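Local coordinates for putative Lipoprotein (Shewanella oneidensis, PDB 3U24), which is of unknown function, a putative bacterial lipoprotein of the DUF885 family that binds zinc and calcium ions and is probably related to metallopeptidases, at residues A[48-53]-A[131-136]; A[35-38]-A[42-45]. All coordinates share one frame; numbering follows the deposited sequence.

Interaction 1 of 2, residues A[48-53]-A[131-136]; sequences GKHVND and INENFA. With ZN (zinc ion), chain B.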
loop_
_atom_site.group_PDB
_atom_site.type_symbol
_atom_site.label_atom_id
_atom_site.label_comp_id
_atom_site.label_asym_id
_atom_site.label_seq_id
_atom_site.Cartn_x
_atom_site.Cartn_y
_atom_site.Cartn_z
ATOM N N GLY A 48 -8.257 2.193 -14.607
ATOM C CA GLY A 48 -7.993 1.547 -15.878
ATOM C C GLY A 48 -9.175 1.642 -16.803
ATOM O O GLY A 48 -9.204 0.955 -17.834
ATOM N N LYS A 49 -10.161 2.478 -16.478
ATOM C CA LYS A 49 -11.283 2.664 -17.393
ATOM C C LYS A 49 -11.374 4.125 -17.830
ATOM O O LYS A 49 -11.563 5.044 -17.012
ATOM C CB LYS A 49 -12.607 2.202 -16.772
ATOM C CG LYS A 49 -13.671 1.910 -17.826
ATOM C CD LYS A 49 -15.049 1.684 -17.250
ATOM C CE LYS A 49 -16.106 1.627 -18.354
ATOM N NZ LYS A 49 -15.717 0.704 -19.449
ATOM N N HIS A 50 -11.274 4.314 -19.140
ATOM C CA HIS A 50 -11.155 5.632 -19.765
ATOM C C HIS A 50 -12.509 6.148 -20.122
ATOM O O HIS A 50 -12.866 6.146 -21.270
ATOM C CB HIS A 50 -10.252 5.536 -21.021
ATOM C CG HIS A 50 -8.838 5.149 -20.687
ATOM N ND1 HIS A 50 -7.863 6.058 -20.507
ATOM C CD2 HIS A 50 -8.275 3.909 -20.386
ATOM C CE1 HIS A 50 -6.728 5.437 -20.131
ATOM N NE2 HIS A 50 -6.982 4.130 -20.047
ATOM N N VAL A 51 -13.273 6.597 -19.141
ATOM C CA VAL A 51 -14.637 7.044 -19.391
ATOM C C VAL A 51 -14.646 8.469 -19.950
ATOM O O VAL A 51 -15.466 8.771 -20.821
ATOM C CB VAL A 51 -15.502 7.006 -18.125
ATOM C CG1 VAL A 51 -15.364 5.680 -17.436
ATOM C CG2 VAL A 51 -15.027 8.052 -17.170
ATOM N N ASN A 52 -13.760 9.345 -19.465
ATOM C CA ASN A 52 -13.707 10.713 -19.988
ATOM C C ASN A 52 -12.392 11.368 -19.604
ATOM O O ASN A 52 -12.322 12.203 -18.710
ATOM C CB ASN A 52 -14.937 11.498 -19.481
ATOM C CG ASN A 52 -15.169 12.813 -20.213
ATOM O OD1 ASN A 52 -16.145 13.484 -19.938
ATOM N ND2 ASN A 52 -14.253 13.215 -21.078
ATOM N N ASP A 53 -11.332 10.978 -20.298
ATOM C CA ASP A 53 -10.005 11.441 -19.975
ATOM C C ASP A 53 -9.844 12.941 -20.247
ATOM O O ASP A 53 -8.982 13.592 -19.672
ATOM C CB ASP A 53 -8.972 10.682 -20.786
ATOM C CG ASP A 53 -8.877 9.202 -20.420
ATOM O OD1 ASP A 53 -9.462 8.757 -19.396
ATOM O OD2 ASP A 53 -8.180 8.472 -21.184
ATOM N N ILE A 131 -0.800 9.865 -20.924
ATOM C CA ILE A 131 0.305 9.982 -21.863
ATOM C C ILE A 131 1.163 8.716 -21.916
ATOM O O ILE A 131 1.571 8.265 -22.990
ATOM C CB ILE A 131 1.204 11.196 -21.481
ATOM C CG1 ILE A 131 0.425 12.520 -21.664
ATOM C CG2 ILE A 131 2.503 11.227 -22.320
ATOM C CD1 ILE A 131 1.050 13.727 -20.952
ATOM N N ASN A 132 1.398 8.131 -20.756
ATOM C CA ASN A 132 2.346 7.050 -20.635
ATOM C C ASN A 132 1.853 5.655 -21.075
ATOM O O ASN A 132 2.619 4.720 -20.998
ATOM C CB ASN A 132 2.955 7.039 -19.226
ATOM C CG ASN A 132 3.780 8.286 -18.942
ATOM O OD1 ASN A 132 4.150 9.020 -19.843
ATOM N ND2 ASN A 132 4.079 8.518 -17.689
ATOM N N GLU A 133 0.644 5.542 -21.606
ATOM C CA GLU A 133 0.195 4.342 -22.347
ATOM C C GLU A 133 0.620 4.367 -23.811
ATOM O O GLU A 133 -0.147 4.769 -24.741
ATOM C CB GLU A 133 -1.286 4.203 -22.294
ATOM C CG GLU A 133 -1.730 4.144 -20.883
ATOM C CD GLU A 133 -3.161 3.740 -20.761
ATOM O OE1 GLU A 133 -3.954 3.951 -21.711
ATOM O OE2 GLU A 133 -3.470 3.211 -19.666
ATOM N N ASN A 134 1.843 3.892 -24.013
ATOM C CA ASN A 134 2.449 3.937 -25.326
ATOM C C ASN A 134 1.824 2.929 -26.304
ATOM O O ASN A 134 2.119 2.968 -27.500
ATOM C CB ASN A 134 3.992 3.845 -25.223
ATOM C CG ASN A 134 4.480 2.509 -24.663
ATOM O OD1 ASN A 134 3.677 1.592 -24.386
ATOM N ND2 ASN A 134 5.817 2.386 -24.498
ATOM N N PHE A 135 0.929 2.070 -25.802
ATOM C CA PHE A 135 0.150 1.192 -26.650
ATOM C C PHE A 135 -1.189 1.805 -27.117
ATOM O O PHE A 135 -1.762 1.335 -28.115
ATOM C CB PHE A 135 -0.085 -0.172 -25.958
ATOM C CG PHE A 135 -0.789 -0.048 -24.648
ATOM C CD1 PHE A 135 -2.173 0.129 -24.610
ATOM C CD2 PHE A 135 -0.068 0.013 -23.465
ATOM C CE1 PHE A 135 -2.833 0.311 -23.404
ATOM C CE2 PHE A 135 -0.725 0.200 -22.262
ATOM C CZ PHE A 135 -2.114 0.333 -22.233
ATOM N N ALA A 136 -1.702 2.828 -26.425
ATOM C CA ALA A 136 -3.010 3.408 -26.809
ATOM C C ALA A 136 -2.816 4.385 -27.978
ATOM O O ALA A 136 -1.775 5.026 -28.096
ATOM C CB ALA A 136 -3.668 4.074 -25.608
HETATM ZN ZN ZN B . -5.512 2.572 -19.679
HETATM O O HOH W 1 -6.151 2.102 -21.806
HETATM O O HOH W 2 -5.043 3.432 -17.997
HETATM O O HOH W 3 -6.570 0.470 -20.409
#
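The imidazole of H50 and the carboxylate of E133 come from opposite directions to one zinc ion, their planes 59° apart. OE2 of E133 and CG of D53 both lie at the edge of the H50 ring, in its plane. One face of the F135 ring is covered near its rim by CB of E133. H50 NE2 binds the zinc at 2.2 Å, and E133 OE2 binds it at 2.1 Å. Three waters fill out the shell. E133 OE1 stays 2.9 Å from the zinc and instead accepts a hydrogen bond from one of those waters, which steadies the carboxylate's turn. At the far side of the ring, H50 ND1 donates to the syn lone pair of D53 OD2 over 2.5 Å at 166°. This second-shell bond fixes the ring's rotation and would probably make NE2 a stronger ligand. H50 and E133 do not hydrogen-bond each other, so the metal is the link. It is a surface site joining two loops. H50 lies just after helix 41-47, and both H50 and D53 rest on L45 of that helix. E133 opens a type I turn between helices 124-131 and 138-148; D53 also packs on S144 of the latter.

Interaction 2 of 2, residues A[35-38]-A[42-45]; sequences DLWQ and TWAL. With ZN (zinc ion), chain H; EDO (1,2-ethanediol), chain X.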
loop_
_atom_site.group_PDB
_atom_site.type_symbol
_atom_site.label_atom_id
_atom_site.label_comp_id
_atom_site.label_asym_id
_atom_site.label_seq_id
_atom_site.Cartn_x
_atom_site.Cartn_y
_atom_site.Cartn_z
ATOM N N ASP A 35 -21.906 4.998 -11.844
ATOM C CA ASP A 35 -22.145 6.297 -11.293
ATOM C C ASP A 35 -20.905 6.872 -10.665
ATOM O O ASP A 35 -20.715 8.064 -10.726
ATOM C CB ASP A 35 -23.254 6.258 -10.245
ATOM C CG ASP A 35 -24.605 5.973 -10.859
ATOM O OD1 ASP A 35 -24.703 6.148 -12.085
ATOM O OD2 ASP A 35 -25.560 5.565 -10.136
ATOM N N LEU A 36 -20.069 6.036 -10.060
ATOM C CA LEU A 36 -18.847 6.522 -9.449
ATOM C C LEU A 36 -17.966 7.102 -10.529
ATOM O O LEU A 36 -17.413 8.150 -10.333
ATOM C CB LEU A 36 -18.110 5.433 -8.672
ATOM C CG LEU A 36 -16.908 5.878 -7.856
ATOM C CD1 LEU A 36 -17.294 6.899 -6.804
ATOM C CD2 LEU A 36 -16.186 4.653 -7.276
ATOM N N TRP A 37 -17.886 6.447 -11.679
ATOM C CA TRP A 37 -17.055 6.930 -12.758
ATOM C C TRP A 37 -17.566 8.186 -13.452
ATOM O O TRP A 37 -16.759 8.994 -13.947
ATOM C CB TRP A 37 -16.832 5.855 -13.787
ATOM C CG TRP A 37 -16.096 4.620 -13.341
ATOM C CD1 TRP A 37 -16.104 3.409 -13.990
ATOM C CD2 TRP A 37 -15.224 4.428 -12.175
ATOM N NE1 TRP A 37 -15.307 2.520 -13.348
ATOM C CE2 TRP A 37 -14.755 3.061 -12.254
ATOM C CE3 TRP A 37 -14.785 5.226 -11.124
ATOM C CZ2 TRP A 37 -13.919 2.509 -11.301
ATOM C CZ3 TRP A 37 -13.918 4.664 -10.163
ATOM C CH2 TRP A 37 -13.502 3.336 -10.255
ATOM N N GLN A 38 -18.870 8.372 -13.464
ATOM C CA GLN A 38 -19.496 9.598 -13.951
ATOM C C GLN A 38 -19.202 10.769 -13.026
ATOM O O GLN A 38 -19.029 11.865 -13.496
ATOM C CB GLN A 38 -21.012 9.376 -14.091
ATOM C CG GLN A 38 -21.867 10.605 -14.354
ATOM C CD GLN A 38 -23.337 10.227 -14.668
ATOM O OE1 GLN A 38 -24.200 10.195 -13.766
ATOM N NE2 GLN A 38 -23.614 9.891 -15.945
ATOM N N THR A 42 -11.509 10.767 -13.350
ATOM C CA THR A 42 -10.086 10.548 -13.043
ATOM C C THR A 42 -9.872 9.267 -12.205
ATOM O O THR A 42 -8.969 8.452 -12.477
ATOM C CB THR A 42 -9.484 11.774 -12.364
ATOM O OG1 THR A 42 -9.613 12.864 -13.277
ATOM C CG2 THR A 42 -7.991 11.570 -11.976
ATOM N N TRP A 43 -10.735 9.052 -11.224
ATOM C CA TRP A 43 -10.713 7.803 -10.483
ATOM C C TRP A 43 -10.883 6.628 -11.431
ATOM O O TRP A 43 -10.193 5.599 -11.326
ATOM C CB TRP A 43 -11.823 7.839 -9.478
ATOM C CG TRP A 43 -11.684 6.901 -8.305
ATOM C CD1 TRP A 43 -10.911 5.730 -8.185
ATOM C CD2 TRP A 43 -12.425 7.004 -7.043
ATOM N NE1 TRP A 43 -11.101 5.137 -6.942
ATOM C CE2 TRP A 43 -12.008 5.862 -6.214
ATOM C CE3 TRP A 43 -13.363 7.895 -6.541
ATOM C CZ2 TRP A 43 -12.517 5.668 -4.940
ATOM C CZ3 TRP A 43 -13.856 7.691 -5.248
ATOM C CH2 TRP A 43 -13.441 6.601 -4.472
ATOM N N ALA A 44 -11.775 6.780 -12.402
ATOM C CA ALA A 44 -11.972 5.737 -13.392
ATOM C C ALA A 44 -10.652 5.485 -14.166
ATOM O O ALA A 44 -10.215 4.339 -14.351
ATOM C CB ALA A 44 -13.083 6.124 -14.352
ATOM N N LEU A 45 -10.051 6.577 -14.627
ATOM C CA LEU A 45 -8.789 6.553 -15.343
ATOM C C LEU A 45 -7.722 5.804 -14.544
ATOM O O LEU A 45 -7.115 4.913 -15.063
ATOM C CB LEU A 45 -8.315 8.010 -15.614
ATOM C CG LEU A 45 -6.924 8.261 -16.191
ATOM C CD1 LEU A 45 -6.741 7.514 -17.516
ATOM C CD2 LEU A 45 -6.704 9.788 -16.327
HETATM ZN ZN ZN H . -26.596 6.031 -13.372
HETATM C C1 EDO X . -17.998 13.259 -17.073
HETATM O O1 EDO X . -18.724 13.938 -16.051
HETATM C C2 EDO X . -18.214 11.766 -16.914
HETATM O O2 EDO X . -18.645 11.240 -18.177
HETATM O O HOH W 4 -28.328 5.164 -11.711
HETATM O O HOH W 5 -26.133 3.748 -13.207
#
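W37 and W43 leave their helices by different first torsions. In W37, CG stands beside the backbone N (chi1 -63°), and the indole lies against A44. In W43, CG is swung anti to N instead (chi1 -159°), and the ring reaches back toward L36 and W37. A44 sits over one face of the W37 indole. A44 CB is 3.5 Å from W37 CD2, and A44 CA makes a CH-pi contact with the six-membered ring, 3.7 Å from the centroid. The two tryptophan side chains cross at about a right angle. Their ring planes are 57° apart, and W37 CZ3 reaches W43 CG at 3.7 Å. L36 adds a second CH-pi contact: CD2 stands 4.2 Å from the centroid of the W43 six-membered ring, almost on its normal. L36 CD1 touches W43 CZ3 at 3.9 Å. The side chains that meet are apolar, and the one polar atom of the W37 side chain, NE1, is hydrogen-bonded to Y369 OH. A leucine in place of W37 would probably open a gap beside A44 and W43 and leave Y369 without this partner. One residue before L36, D35 OD1 binds a zinc ion at 2.3 Å together with two waters. The contact closes the tight corner between helix 25-39 and helix 41-47. F70 of helix 61-79 packs on L36, while L431 and F432 of helix 427-432 cover W37 and L36.

How the interactions relate
Interaction 2 is a buried contact and interaction 1 a surface one. They meet at helix 41-47: interaction 2 packs it against helix 25-39, and the first loop of interaction 1 follows it. The chemistry changes with place. Indole faces and aliphatic groups meet in interaction 2, whereas a metal ion and water join polar side chains in interaction 1. The two also touch directly. K49 N probably hydrogen-bonds to A44 O, and V51 CG2 packs against W37 O at 3.8 Å. Interaction 2 is local, its segments nearly adjacent in sequence; interaction 1 brings together loops that lie 78 residues apart.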